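Local coordinates for protein adenosine deaminase (Burkholderia ambifaria, PDB 4GXW) that probably acts as a zinc-dependent deaminase of adenosine- or adenine-type substrates, on the TIM-barrel scaffold of the amidohydrolases, at residues Y86-P91 and R95-E100; A113-N118 and A135-G140; T19-A24 and D362-D367; G7-A12 and W314-S319; R194-F199 and V227-D232. One frame throughout, in Å; residues are numbered along the deposited sequence.

The five contacts lie at different depths of a TIM barrel. Interaction 2 lies in the barrel wall, a buried, purely apolar meeting of strand 110-117 with its return helix 130-148. Interaction 1 touches it, because Pro-91 and Arg-95 of helix 91-106 pack on Ala-136, but relies on one backbone bond and one methyl contact. Interaction 4 is also mainly buried and apolar, whereas its neighbour interaction 3 is more peripheral and adds a water bridge; His-22 and Phe-318 join the two. Interaction 5, partly buried on another part of the barrel, likewise combines methyl packing with a bridging water. Interactions 3 and 4 bind N-terminal segments to late helices.

Interaction 1 (Y86-P91 and R95-E100); sequences YLLTRP and RRIAYE
Pro-91 offers its carbonyl to Arg-95 N within the plane of the C=O group, while beyond this bond the edge of the Arg-96 guanidinium takes the Glu-100 carboxylate, in the guanidinium plane. The setting is the short connection from helix 77-87 to helix 91-106, the latter an outer helix of the TIM barrel that precedes strand 110-117. Arg-95 N lies 3.2 Å from Pro-91 O, an i-to-i+4 bond leading into helix 91-106. In the salt bridge, Arg-96 NE reaches Glu-100 OE2 at 2.9 Å, and here the donor stands well above the carboxylate plane. Asp-93 adds to the hold on the connection, its OD2 accepting from the backbone N atoms of Thr-89 and Arg-90. Leu-88, just past the first helix, and Ile-97 are both buried. Their side chains reach toward each other tip to tip, Leu-88 CD2 resting 4.1 Å from Ile-97 CD1.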
# COMPACT_ATOMS: atom_id res chain seq x y z
N TYR A 86 -11.06 -19.91 0.28
CA TYR A 86 -12.41 -20.23 -0.21
C TYR A 86 -12.84 -19.57 -1.51
O TYR A 86 -13.64 -20.14 -2.26
CB TYR A 86 -13.45 -19.93 0.87
CG TYR A 86 -13.25 -20.71 2.15
CD1 TYR A 86 -13.41 -22.08 2.16
CD2 TYR A 86 -12.87 -20.08 3.33
CE1 TYR A 86 -13.22 -22.82 3.32
CE2 TYR A 86 -12.68 -20.81 4.50
CZ TYR A 86 -12.85 -22.18 4.47
OH TYR A 86 -12.66 -22.92 5.62
N LEU A 87 -12.33 -18.38 -1.80
CA LEU A 87 -12.92 -17.57 -2.87
C LEU A 87 -12.15 -17.59 -4.18
O LEU A 87 -12.75 -17.63 -5.26
CB LEU A 87 -13.08 -16.12 -2.45
CG LEU A 87 -14.41 -15.70 -1.84
CD1 LEU A 87 -14.53 -16.28 -0.46
CD2 LEU A 87 -14.54 -14.18 -1.82
N LEU A 88 -10.83 -17.52 -4.10
CA LEU A 88 -10.00 -17.44 -5.29
C LEU A 88 -9.67 -18.87 -5.72
O LEU A 88 -8.80 -19.53 -5.12
CB LEU A 88 -8.72 -16.64 -5.00
CG LEU A 88 -8.99 -15.19 -4.56
CD1 LEU A 88 -7.72 -14.53 -4.02
CD2 LEU A 88 -9.60 -14.36 -5.68
N THR A 89 -10.39 -19.37 -6.72
CA THR A 89 -10.28 -20.78 -7.08
C THR A 89 -9.77 -21.04 -8.49
O THR A 89 -9.53 -22.20 -8.86
CB THR A 89 -11.62 -21.52 -6.89
OG1 THR A 89 -12.59 -21.00 -7.81
CG2 THR A 89 -12.14 -21.37 -5.45
N ARG A 90 -9.61 -19.98 -9.29
CA ARG A 90 -9.10 -20.10 -10.66
C ARG A 90 -8.15 -18.95 -10.91
O ARG A 90 -8.36 -17.86 -10.38
CB ARG A 90 -10.24 -19.98 -11.68
CG ARG A 90 -11.41 -20.92 -11.50
CD ARG A 90 -12.41 -20.72 -12.61
NE ARG A 90 -13.65 -21.47 -12.41
CZ ARG A 90 -14.51 -21.77 -13.37
NH1 ARG A 90 -14.27 -21.39 -14.62
NH2 ARG A 90 -15.61 -22.46 -13.09
N PRO A 91 -7.12 -19.17 -11.74
CA PRO A 91 -6.23 -18.06 -12.12
C PRO A 91 -7.01 -16.84 -12.59
O PRO A 91 -6.61 -15.72 -12.26
CB PRO A 91 -5.44 -18.64 -13.29
CG PRO A 91 -5.37 -20.11 -13.00
CD PRO A 91 -6.68 -20.45 -12.32
N ARG A 95 -6.70 -12.49 -12.21
CA ARG A 95 -6.72 -11.53 -13.30
C ARG A 95 -7.80 -10.48 -13.03
O ARG A 95 -7.54 -9.26 -13.11
CB ARG A 95 -7.04 -12.21 -14.64
CG ARG A 95 -7.09 -11.21 -15.81
CD ARG A 95 -7.98 -11.66 -16.97
NE ARG A 95 -9.30 -12.08 -16.52
CZ ARG A 95 -10.32 -11.26 -16.24
NH1 ARG A 95 -10.20 -9.94 -16.38
NH2 ARG A 95 -11.47 -11.77 -15.83
N ARG A 96 -9.00 -10.94 -12.71
CA ARG A 96 -10.12 -10.03 -12.46
C ARG A 96 -9.83 -9.02 -11.35
O ARG A 96 -10.06 -7.81 -11.51
CB ARG A 96 -11.41 -10.80 -12.16
CG ARG A 96 -12.60 -9.89 -11.95
CD ARG A 96 -13.87 -10.68 -11.73
NE ARG A 96 -15.00 -9.80 -11.45
CZ ARG A 96 -16.25 -10.21 -11.32
NH1 ARG A 96 -16.56 -11.49 -11.43
NH2 ARG A 96 -17.20 -9.32 -11.06
N ILE A 97 -9.35 -9.50 -10.21
CA ILE A 97 -9.16 -8.57 -9.10
C ILE A 97 -8.00 -7.61 -9.34
O ILE A 97 -8.05 -6.46 -8.89
CB ILE A 97 -9.12 -9.25 -7.70
CG1 ILE A 97 -7.95 -10.22 -7.57
CG2 ILE A 97 -10.45 -9.95 -7.42
CD1 ILE A 97 -7.78 -10.72 -6.15
N ALA A 98 -6.98 -8.04 -10.08
CA ALA A 98 -5.89 -7.14 -10.45
C ALA A 98 -6.41 -6.04 -11.38
O ALA A 98 -6.12 -4.85 -11.18
CB ALA A 98 -4.74 -7.90 -11.10
N TYR A 99 -7.19 -6.43 -12.38
CA TYR A 99 -7.74 -5.49 -13.35
C TYR A 99 -8.66 -4.49 -12.66
O TYR A 99 -8.59 -3.29 -12.93
CB TYR A 99 -8.48 -6.26 -14.44
CG TYR A 99 -9.13 -5.41 -15.51
CD1 TYR A 99 -8.39 -4.90 -16.57
CD2 TYR A 99 -10.50 -5.15 -15.47
CE1 TYR A 99 -8.99 -4.15 -17.56
CE2 TYR A 99 -11.11 -4.39 -16.46
CZ TYR A 99 -10.35 -3.89 -17.50
OH TYR A 99 -10.95 -3.13 -18.49
N GLU A 100 -9.52 -4.98 -11.76
CA GLU A 100 -10.47 -4.10 -11.08
C GLU A 100 -9.80 -3.15 -10.10
O GLU A 100 -10.21 -1.99 -9.98
CB GLU A 100 -11.59 -4.91 -10.41
CG GLU A 100 -12.47 -5.63 -11.42
CD GLU A 100 -13.64 -6.37 -10.83
OE1 GLU A 100 -13.79 -6.41 -9.59
OE2 GLU A 100 -14.44 -6.93 -11.63

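Interaction 2 (A113-N118 and A135-G140); sequences AEFFWN and AAIVTG
Trp-117 and Ile-137 mark the closest backbone approach of an extended strand and a regular helix, their CA atoms 9.4 Å apart, so side chains alone bridge the space. Residues 113-117 have beta torsions and alternate their side chains between the two faces of the strand; 135-140 is helical throughout, and Ile-137 projects toward the strand between Phe-115 and Trp-117. Each branch of this isoleucine has its own aromatic partner. CD1 sits over one face of the Trp-117 indole, 3.5 Å from CD2 of that ring, and makes a CH-pi contact with the five-membered ring, only 18° off its normal. CG2 instead approaches the edge of Phe-115, near the ring plane, at 3.9 Å from CZ. Phe-115 CG sits between the backbone N and the carbonyl carbon (chi1 62°), and the side chains of Phe-115 and Ile-137 run past each other in opposite directions. The polar end of the indole is occupied too, NE1 bonding to Thr-122 OG1. This is the strand-to-helix face of a beta-alpha-beta crossover of the barrel, running from strand 110-117 through helix 130-148 to the parallel strand 151-159. Leu-94 of helix 91-106 also touches Ile-137, while Phe-116, between the two aromatics, turns to the other side and meets the zinc ligands His-35, His-37 and His-216.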
# COMPACT_ATOMS: atom_id res chain seq x y z
N ALA A 113 1.01 2.03 -10.16
CA ALA A 113 0.68 1.31 -8.93
C ALA A 113 1.56 0.08 -8.78
O ALA A 113 1.67 -0.73 -9.70
CB ALA A 113 -0.79 0.88 -8.92
N GLU A 114 2.19 -0.07 -7.61
CA GLU A 114 2.93 -1.28 -7.30
C GLU A 114 2.19 -1.95 -6.16
O GLU A 114 1.96 -1.32 -5.12
CB GLU A 114 4.38 -0.94 -6.92
CG GLU A 114 5.03 -0.04 -7.96
CD GLU A 114 6.49 0.26 -7.71
OE1 GLU A 114 7.09 -0.29 -6.76
OE2 GLU A 114 7.05 1.07 -8.48
N PHE A 115 1.79 -3.20 -6.36
CA PHE A 115 0.89 -3.87 -5.42
C PHE A 115 1.38 -5.25 -4.98
O PHE A 115 2.10 -5.93 -5.73
CB PHE A 115 -0.55 -3.91 -5.96
CG PHE A 115 -0.71 -4.69 -7.24
CD1 PHE A 115 -0.51 -4.09 -8.48
CD2 PHE A 115 -1.10 -6.02 -7.21
CE1 PHE A 115 -0.69 -4.82 -9.67
CE2 PHE A 115 -1.28 -6.74 -8.38
CZ PHE A 115 -1.06 -6.15 -9.61
N PHE A 116 1.00 -5.62 -3.76
CA PHE A 116 1.46 -6.84 -3.11
C PHE A 116 0.51 -8.02 -3.34
O PHE A 116 -0.72 -7.87 -3.28
CB PHE A 116 1.54 -6.63 -1.59
CG PHE A 116 2.49 -5.53 -1.16
CD1 PHE A 116 3.79 -5.46 -1.65
CD2 PHE A 116 2.08 -4.56 -0.26
CE1 PHE A 116 4.65 -4.45 -1.23
CE2 PHE A 116 2.95 -3.55 0.16
CZ PHE A 116 4.23 -3.50 -0.34
N TRP A 117 1.09 -9.20 -3.56
CA TRP A 117 0.33 -10.45 -3.68
C TRP A 117 1.14 -11.53 -2.99
O TRP A 117 2.35 -11.61 -3.21
CB TRP A 117 0.13 -10.80 -5.16
CG TRP A 117 -0.17 -12.26 -5.43
CD1 TRP A 117 -1.23 -12.99 -4.96
CD2 TRP A 117 0.59 -13.15 -6.25
NE1 TRP A 117 -1.16 -14.29 -5.44
CE2 TRP A 117 -0.06 -14.40 -6.25
CE3 TRP A 117 1.76 -13.00 -7.01
CZ2 TRP A 117 0.43 -15.50 -6.94
CZ3 TRP A 117 2.24 -14.09 -7.71
CH2 TRP A 117 1.57 -15.32 -7.67
N ASN A 118 0.49 -12.34 -2.15
CA ASN A 118 1.18 -13.45 -1.48
C ASN A 118 1.04 -14.76 -2.25
O ASN A 118 -0.00 -15.41 -2.22
CB ASN A 118 0.65 -13.66 -0.06
CG ASN A 118 0.74 -12.42 0.79
OD1 ASN A 118 -0.24 -11.69 0.93
ND2 ASN A 118 1.92 -12.18 1.39
N ALA A 135 0.86 -15.37 -14.41
CA ALA A 135 0.45 -15.02 -15.77
C ALA A 135 -0.91 -14.32 -15.77
O ALA A 135 -1.12 -13.37 -16.51
CB ALA A 135 0.42 -16.25 -16.66
N ALA A 136 -1.82 -14.79 -14.92
CA ALA A 136 -3.15 -14.20 -14.87
C ALA A 136 -3.11 -12.77 -14.33
O ALA A 136 -3.76 -11.86 -14.85
CB ALA A 136 -4.08 -15.06 -14.04
N ILE A 137 -2.34 -12.56 -13.26
CA ILE A 137 -2.21 -11.22 -12.72
C ILE A 137 -1.58 -10.28 -13.75
O ILE A 137 -2.04 -9.15 -13.93
CB ILE A 137 -1.39 -11.22 -11.40
CG1 ILE A 137 -2.16 -11.97 -10.31
CG2 ILE A 137 -1.11 -9.78 -10.94
CD1 ILE A 137 -1.35 -12.29 -9.07
N VAL A 138 -0.54 -10.75 -14.42
CA VAL A 138 0.14 -9.96 -15.45
C VAL A 138 -0.82 -9.59 -16.59
O VAL A 138 -0.78 -8.47 -17.10
CB VAL A 138 1.41 -10.69 -15.97
CG1 VAL A 138 1.94 -10.02 -17.22
CG2 VAL A 138 2.48 -10.70 -14.88
N THR A 139 -1.70 -10.51 -16.96
CA THR A 139 -2.72 -10.22 -17.96
C THR A 139 -3.63 -9.09 -17.49
O THR A 139 -3.95 -8.17 -18.26
CB THR A 139 -3.56 -11.45 -18.29
OG1 THR A 139 -2.72 -12.45 -18.88
CG2 THR A 139 -4.68 -11.11 -19.26
N GLY A 140 -4.04 -9.15 -16.23
CA GLY A 140 -4.87 -8.11 -15.67
C GLY A 140 -4.16 -6.77 -15.71
O GLY A 140 -4.76 -5.74 -16.05

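Interaction 3 (T19-A24 and D362-D367); sequences TAAHRA and DTLAAD
Leu-364 lays CD1 over one face of the His-22 imidazole, 4.2 Å above the ring plane and displaced toward its rim, and the same methyl reaches the backbone of the preceding residue, 3.7 Å from Ala-21 O. The leucine gets there by placing CG away from its own backbone N (chi1 172°). Beside it, Ala-21 and Asp-367 both point toward the opposite helix, with Ala-21 CB 3.6 Å from Asp-367 CB. The helix segments 20-24 and 362-367 run nearly antiparallel (162°), their axes 9.2 Å apart. The imidazole is held in turn: His-22 ND1 receives Thr-19 N at 3.2 Å and pairs with Thr-19 OG1 at 2.8 Å. Its ring also meets Phe-318. Ala-21 O and Asp-367 OD2 are both acceptors, and one water resolves this by donating to each, at 2.8 Å from Ala-21 O. The contact therefore joins an apolar centre to a hydrated, probably negatively charged rim.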
# COMPACT_ATOMS: atom_id res chain seq x y z
N THR A 19 -13.78 21.06 1.70
CA THR A 19 -14.83 21.52 0.81
C THR A 19 -14.76 20.76 -0.50
O THR A 19 -13.81 20.00 -0.73
CB THR A 19 -14.67 23.02 0.51
OG1 THR A 19 -13.48 23.23 -0.24
CG2 THR A 19 -14.59 23.81 1.81
N ALA A 20 -15.75 20.98 -1.36
CA ALA A 20 -15.73 20.39 -2.69
C ALA A 20 -14.45 20.75 -3.43
O ALA A 20 -13.89 19.92 -4.14
CB ALA A 20 -16.95 20.83 -3.49
N ALA A 21 -13.98 21.99 -3.26
CA ALA A 21 -12.73 22.44 -3.86
C ALA A 21 -11.55 21.56 -3.44
O ALA A 21 -10.73 21.14 -4.27
CB ALA A 21 -12.47 23.90 -3.52
N HIS A 22 -11.46 21.30 -2.14
CA HIS A 22 -10.42 20.42 -1.61
C HIS A 22 -10.53 19.04 -2.22
O HIS A 22 -9.53 18.46 -2.65
CB HIS A 22 -10.51 20.32 -0.09
CG HIS A 22 -10.13 21.58 0.63
ND1 HIS A 22 -11.06 22.52 1.02
CD2 HIS A 22 -8.92 22.05 1.02
CE1 HIS A 22 -10.44 23.52 1.63
NE2 HIS A 22 -9.15 23.26 1.64
N ARG A 23 -11.74 18.49 -2.27
CA ARG A 23 -11.92 17.15 -2.82
C ARG A 23 -11.51 17.07 -4.29
O ARG A 23 -10.92 16.08 -4.71
CB ARG A 23 -13.35 16.64 -2.61
CG ARG A 23 -13.68 16.44 -1.13
CD ARG A 23 -15.11 15.96 -0.90
NE ARG A 23 -15.33 15.76 0.52
CZ ARG A 23 -15.88 16.65 1.33
NH1 ARG A 23 -16.33 17.80 0.85
NH2 ARG A 23 -16.01 16.37 2.61
N ALA A 24 -11.79 18.13 -5.05
CA ALA A 24 -11.40 18.18 -6.45
C ALA A 24 -9.87 18.20 -6.55
O ALA A 24 -9.30 17.54 -7.43
CB ALA A 24 -12.00 19.41 -7.13
N ASP A 362 -2.95 26.30 -7.49
CA ASP A 362 -3.52 27.60 -7.84
C ASP A 362 -5.02 27.52 -8.09
O ASP A 362 -5.78 28.43 -7.75
CB ASP A 362 -2.81 28.20 -9.06
CG ASP A 362 -1.54 28.96 -8.70
OD1 ASP A 362 -1.23 29.09 -7.50
OD2 ASP A 362 -0.87 29.46 -9.63
N THR A 363 -5.47 26.42 -8.69
CA THR A 363 -6.89 26.24 -8.97
C THR A 363 -7.70 26.01 -7.69
O THR A 363 -8.85 26.44 -7.59
CB THR A 363 -7.11 25.14 -10.03
OG1 THR A 363 -6.51 25.57 -11.26
CG2 THR A 363 -8.59 24.87 -10.26
N LEU A 364 -7.08 25.36 -6.71
CA LEU A 364 -7.69 25.23 -5.40
C LEU A 364 -7.98 26.61 -4.82
O LEU A 364 -9.07 26.85 -4.31
CB LEU A 364 -6.82 24.39 -4.46
CG LEU A 364 -7.23 24.32 -2.99
CD1 LEU A 364 -8.64 23.78 -2.82
CD2 LEU A 364 -6.24 23.47 -2.19
N ALA A 365 -7.02 27.52 -4.93
CA ALA A 365 -7.22 28.89 -4.46
C ALA A 365 -8.35 29.57 -5.24
O ALA A 365 -9.19 30.26 -4.66
CB ALA A 365 -5.93 29.69 -4.59
N ALA A 366 -8.38 29.38 -6.55
CA ALA A 366 -9.42 30.00 -7.38
C ALA A 366 -10.80 29.42 -7.07
O ALA A 366 -11.79 30.15 -7.01
CB ALA A 366 -9.09 29.85 -8.86
N ASP A 367 -10.86 28.10 -6.86
CA ASP A 367 -12.13 27.46 -6.54
C ASP A 367 -12.68 27.96 -5.21
O ASP A 367 -13.87 28.20 -5.08
CB ASP A 367 -11.96 25.94 -6.46
CG ASP A 367 -11.82 25.28 -7.82
OD1 ASP A 367 -12.11 25.91 -8.86
OD2 ASP A 367 -11.42 24.09 -7.83
O HOH W 1 -9.63 22.73 -6.35

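Interaction 4 (G7-A12 and W314-S319); sequences GNVPAA and WELMFS
An N-terminal arm of the chain, ahead of helix 20-28, lies along helix 310-319 of the barrel, with Val-9 on Leu-316 and Ala-12 on Ser-319. After Gly-7 and Asn-8, both with positive phi, residues 9-12 adopt polyproline II torsions. Three residues make one turn of such a chain, so Val-9 and Ala-12 face the helix from the same side, and their partners are likewise three residues apart. Val-9 CG2 lies 3.9 Å from Leu-316 CD2; chi1 of -54° puts CG1 anti to the carbonyl carbon and leaves CG2 between the backbone N and that carbon. The two side chains cross obliquely. At the other end Ala-12 CB rests 3.7 Å from Ser-319 O, a contact of a methyl with a backbone carbonyl. No hydrogen bond links the two segments, but one forms just beyond: Pro-10 O is bonded to His-320 NE2, directly after the helical segment. Within the helix Ser-319 N bonds Glu-315 O at 2.8 Å. The Leu-316 side chain lies about 11 Å from that of the zinc ligand Asp-301. Around the contact, helix 269-274 supplies Leu-272, which touches both Val-9 and Pro-10, while Met-317 and Trp-314 turn to helix 325-338 and strand 295-298.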
# COMPACT_ATOMS: atom_id res chain seq x y z
N GLY A 7 -12.55 6.48 5.51
CA GLY A 7 -12.09 5.33 6.27
C GLY A 7 -12.74 5.20 7.64
O GLY A 7 -12.28 4.42 8.47
N ASN A 8 -13.81 5.96 7.87
CA ASN A 8 -14.47 5.99 9.18
C ASN A 8 -13.50 6.25 10.33
O ASN A 8 -13.69 5.74 11.44
CB ASN A 8 -15.26 4.69 9.43
CG ASN A 8 -16.34 4.47 8.39
OD1 ASN A 8 -16.85 5.41 7.78
ND2 ASN A 8 -16.71 3.20 8.19
N VAL A 9 -12.47 7.05 10.07
CA VAL A 9 -11.52 7.44 11.10
C VAL A 9 -12.18 8.50 11.99
O VAL A 9 -13.22 9.07 11.62
CB VAL A 9 -10.22 7.98 10.47
CG1 VAL A 9 -9.63 6.97 9.49
CG2 VAL A 9 -10.45 9.32 9.77
N PRO A 10 -11.61 8.76 13.18
CA PRO A 10 -12.18 9.81 14.03
C PRO A 10 -12.31 11.16 13.32
O PRO A 10 -11.47 11.52 12.50
CB PRO A 10 -11.17 9.91 15.17
CG PRO A 10 -10.62 8.52 15.29
CD PRO A 10 -10.56 7.99 13.88
N ALA A 11 -13.37 11.90 13.63
CA ALA A 11 -13.62 13.18 12.98
C ALA A 11 -12.45 14.12 13.24
O ALA A 11 -11.85 14.08 14.32
CB ALA A 11 -14.92 13.78 13.47
N ALA A 12 -12.12 14.94 12.25
CA ALA A 12 -11.01 15.88 12.39
C ALA A 12 -11.25 16.85 13.54
O ALA A 12 -12.36 17.32 13.73
CB ALA A 12 -10.82 16.64 11.09
N TRP A 314 -4.83 10.75 0.54
CA TRP A 314 -4.18 12.04 0.43
C TRP A 314 -4.92 13.12 1.25
O TRP A 314 -4.29 13.91 1.97
CB TRP A 314 -4.01 12.42 -1.06
CG TRP A 314 -2.88 11.65 -1.65
CD1 TRP A 314 -2.92 10.37 -2.10
CD2 TRP A 314 -1.52 12.08 -1.77
NE1 TRP A 314 -1.67 9.98 -2.53
CE2 TRP A 314 -0.79 11.01 -2.32
CE3 TRP A 314 -0.85 13.27 -1.47
CZ2 TRP A 314 0.58 11.10 -2.59
CZ3 TRP A 314 0.51 13.36 -1.73
CH2 TRP A 314 1.20 12.27 -2.28
N GLU A 315 -6.24 13.13 1.16
CA GLU A 315 -7.06 14.06 1.94
C GLU A 315 -6.75 13.98 3.44
O GLU A 315 -6.57 15.01 4.10
CB GLU A 315 -8.54 13.79 1.69
CG GLU A 315 -9.46 14.59 2.61
CD GLU A 315 -10.93 14.29 2.38
OE1 GLU A 315 -11.29 13.92 1.24
OE2 GLU A 315 -11.73 14.43 3.34
N LEU A 316 -6.67 12.76 3.98
CA LEU A 316 -6.42 12.57 5.41
C LEU A 316 -5.12 13.21 5.88
O LEU A 316 -5.05 13.73 6.99
CB LEU A 316 -6.44 11.09 5.77
CG LEU A 316 -7.80 10.40 5.75
CD1 LEU A 316 -7.65 8.91 6.03
CD2 LEU A 316 -8.76 11.04 6.75
N MET A 317 -4.09 13.17 5.04
CA MET A 317 -2.82 13.79 5.41
C MET A 317 -2.99 15.29 5.69
O MET A 317 -2.39 15.84 6.61
CB MET A 317 -1.79 13.59 4.30
CG MET A 317 -1.56 12.14 3.93
SD MET A 317 -0.89 11.12 5.27
CE MET A 317 0.84 11.59 5.22
N PHE A 318 -3.84 15.93 4.89
CA PHE A 318 -4.17 17.34 5.00
C PHE A 318 -5.21 17.62 6.09
O PHE A 318 -5.06 18.55 6.88
CB PHE A 318 -4.66 17.84 3.63
CG PHE A 318 -5.03 19.30 3.59
CD1 PHE A 318 -4.08 20.26 3.27
CD2 PHE A 318 -6.33 19.71 3.84
CE1 PHE A 318 -4.43 21.60 3.22
CE2 PHE A 318 -6.68 21.05 3.78
CZ PHE A 318 -5.73 21.99 3.48
N SER A 319 -6.27 16.82 6.15
CA SER A 319 -7.39 17.13 7.04
C SER A 319 -7.11 16.78 8.49
O SER A 319 -7.62 17.44 9.39
CB SER A 319 -8.66 16.42 6.58
OG SER A 319 -8.49 15.01 6.62

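Interaction 5 (R194-F199 and V227-D232); sequences RPPELF and VETAVD
Glu-197 folds its side chain back toward Thr-229 through two torsions, chi1 at 66° and a sharp bend at chi2 of -91°, which bring OE1 to the threonine methyl. In Thr-229, chi1 of -63° sets OG1 beside the backbone N and leaves CG2 anti to it, presenting both methyl and hydroxyl to the other segment. The two residues belong to successive beta/alpha units of the TIM barrel: 194-199 lies in the loop between strand 184-188 and helix 200-208, and 227-232 ends helix 224-232, which follows strand 212-217. In the loop, residues 196-198 form a 3-10 turn, with Phe-199 N bonded to Pro-196 O. Pro-196 CG lies 3.8 Å from Thr-229 CG2, and the two side chains cross at about a right angle. The carboxylate of Glu-197 comes to the same methyl, OE1 lying 3.6 Å from Thr-229 CG2. Proline ring and carboxylate oxygen thus share one methyl. Leu-234 and Arg-160 also touch Pro-196, whose side chain is about 8 Å from that of the zinc ligand His-216. The hydroxyl proton of Thr-229 has two acceptors within reach, Arg-225 O one turn back in the helix and a water. That water lies 2.8 Å from Thr-229 OG1 and donates to Glu-197 OE1 at 2.7 Å.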
# COMPACT_ATOMS: atom_id res chain seq x y z
N ARG A 194 7.76 -12.63 14.42
CA ARG A 194 8.25 -13.10 13.13
C ARG A 194 9.19 -12.04 12.55
O ARG A 194 8.87 -11.37 11.56
CB ARG A 194 7.10 -13.41 12.16
CG ARG A 194 6.05 -14.37 12.71
CD ARG A 194 6.64 -15.74 13.00
NE ARG A 194 6.95 -16.45 11.77
CZ ARG A 194 7.55 -17.64 11.72
NH1 ARG A 194 7.93 -18.25 12.83
NH2 ARG A 194 7.78 -18.21 10.54
N PRO A 195 10.36 -11.87 13.17
CA PRO A 195 11.20 -10.72 12.84
C PRO A 195 11.85 -10.84 11.46
O PRO A 195 12.02 -11.94 10.93
CB PRO A 195 12.25 -10.73 13.95
CG PRO A 195 12.36 -12.17 14.31
CD PRO A 195 10.95 -12.70 14.23
N PRO A 196 12.23 -9.70 10.87
CA PRO A 196 12.69 -9.71 9.48
C PRO A 196 13.95 -10.54 9.22
O PRO A 196 14.06 -11.12 8.14
CB PRO A 196 12.92 -8.22 9.17
CG PRO A 196 13.11 -7.58 10.53
CD PRO A 196 12.18 -8.33 11.44
N GLU A 197 14.86 -10.61 10.19
CA GLU A 197 16.08 -11.39 10.00
C GLU A 197 15.83 -12.89 9.81
O GLU A 197 16.67 -13.61 9.29
CB GLU A 197 17.09 -11.13 11.13
CG GLU A 197 16.66 -11.60 12.52
CD GLU A 197 15.92 -10.55 13.33
OE1 GLU A 197 15.29 -9.63 12.74
OE2 GLU A 197 15.95 -10.66 14.59
N LEU A 198 14.66 -13.37 10.23
CA LEU A 198 14.29 -14.76 10.02
C LEU A 198 14.31 -15.11 8.52
O LEU A 198 14.56 -16.26 8.15
CB LEU A 198 12.91 -15.02 10.62
CG LEU A 198 12.31 -16.42 10.58
CD1 LEU A 198 13.26 -17.41 11.26
CD2 LEU A 198 10.94 -16.43 11.25
N PHE A 199 14.07 -14.10 7.69
CA PHE A 199 13.89 -14.25 6.24
C PHE A 199 15.10 -13.76 5.44
O PHE A 199 14.99 -13.40 4.27
CB PHE A 199 12.60 -13.53 5.83
CG PHE A 199 11.41 -14.07 6.56
CD1 PHE A 199 10.76 -15.20 6.08
CD2 PHE A 199 10.99 -13.52 7.77
CE1 PHE A 199 9.69 -15.75 6.77
CE2 PHE A 199 9.92 -14.07 8.46
CZ PHE A 199 9.27 -15.18 7.95
N VAL A 227 13.05 -2.14 11.82
CA VAL A 227 13.33 -1.21 10.73
C VAL A 227 14.82 -1.21 10.39
O VAL A 227 15.20 -1.28 9.22
CB VAL A 227 12.83 0.22 11.06
CG1 VAL A 227 13.05 1.16 9.88
CG2 VAL A 227 11.36 0.18 11.45
N GLU A 228 15.64 -1.11 11.43
CA GLU A 228 17.09 -1.18 11.24
C GLU A 228 17.52 -2.47 10.53
O GLU A 228 18.34 -2.45 9.61
CB GLU A 228 17.81 -1.05 12.59
CG GLU A 228 19.32 -1.06 12.47
CD GLU A 228 20.02 -1.09 13.80
OE1 GLU A 228 19.46 -1.66 14.77
OE2 GLU A 228 21.15 -0.55 13.89
N THR A 229 16.96 -3.60 10.96
CA THR A 229 17.28 -4.88 10.33
C THR A 229 16.86 -4.90 8.85
O THR A 229 17.63 -5.34 7.99
CB THR A 229 16.63 -6.04 11.10
OG1 THR A 229 17.17 -6.07 12.42
CG2 THR A 229 16.91 -7.37 10.41
N ALA A 230 15.66 -4.41 8.54
CA ALA A 230 15.23 -4.37 7.14
C ALA A 230 16.18 -3.55 6.28
O ALA A 230 16.58 -3.98 5.19
CB ALA A 230 13.82 -3.82 7.04
N VAL A 231 16.55 -2.37 6.77
CA VAL A 231 17.38 -1.47 5.99
C VAL A 231 18.84 -1.91 5.92
O VAL A 231 19.45 -1.87 4.85
CB VAL A 231 17.27 -0.03 6.52
CG1 VAL A 231 18.23 0.89 5.79
CG2 VAL A 231 15.83 0.47 6.40
N ASP A 232 19.39 -2.35 7.05
CA ASP A 232 20.83 -2.59 7.12
C ASP A 232 21.28 -4.05 7.08
O ASP A 232 22.46 -4.32 6.90
CB ASP A 232 21.43 -1.89 8.35
CG ASP A 232 21.41 -0.38 8.21
OD1 ASP A 232 21.56 0.10 7.07
OD2 ASP A 232 21.25 0.31 9.24
O HOH W 2 15.06 -7.15 13.86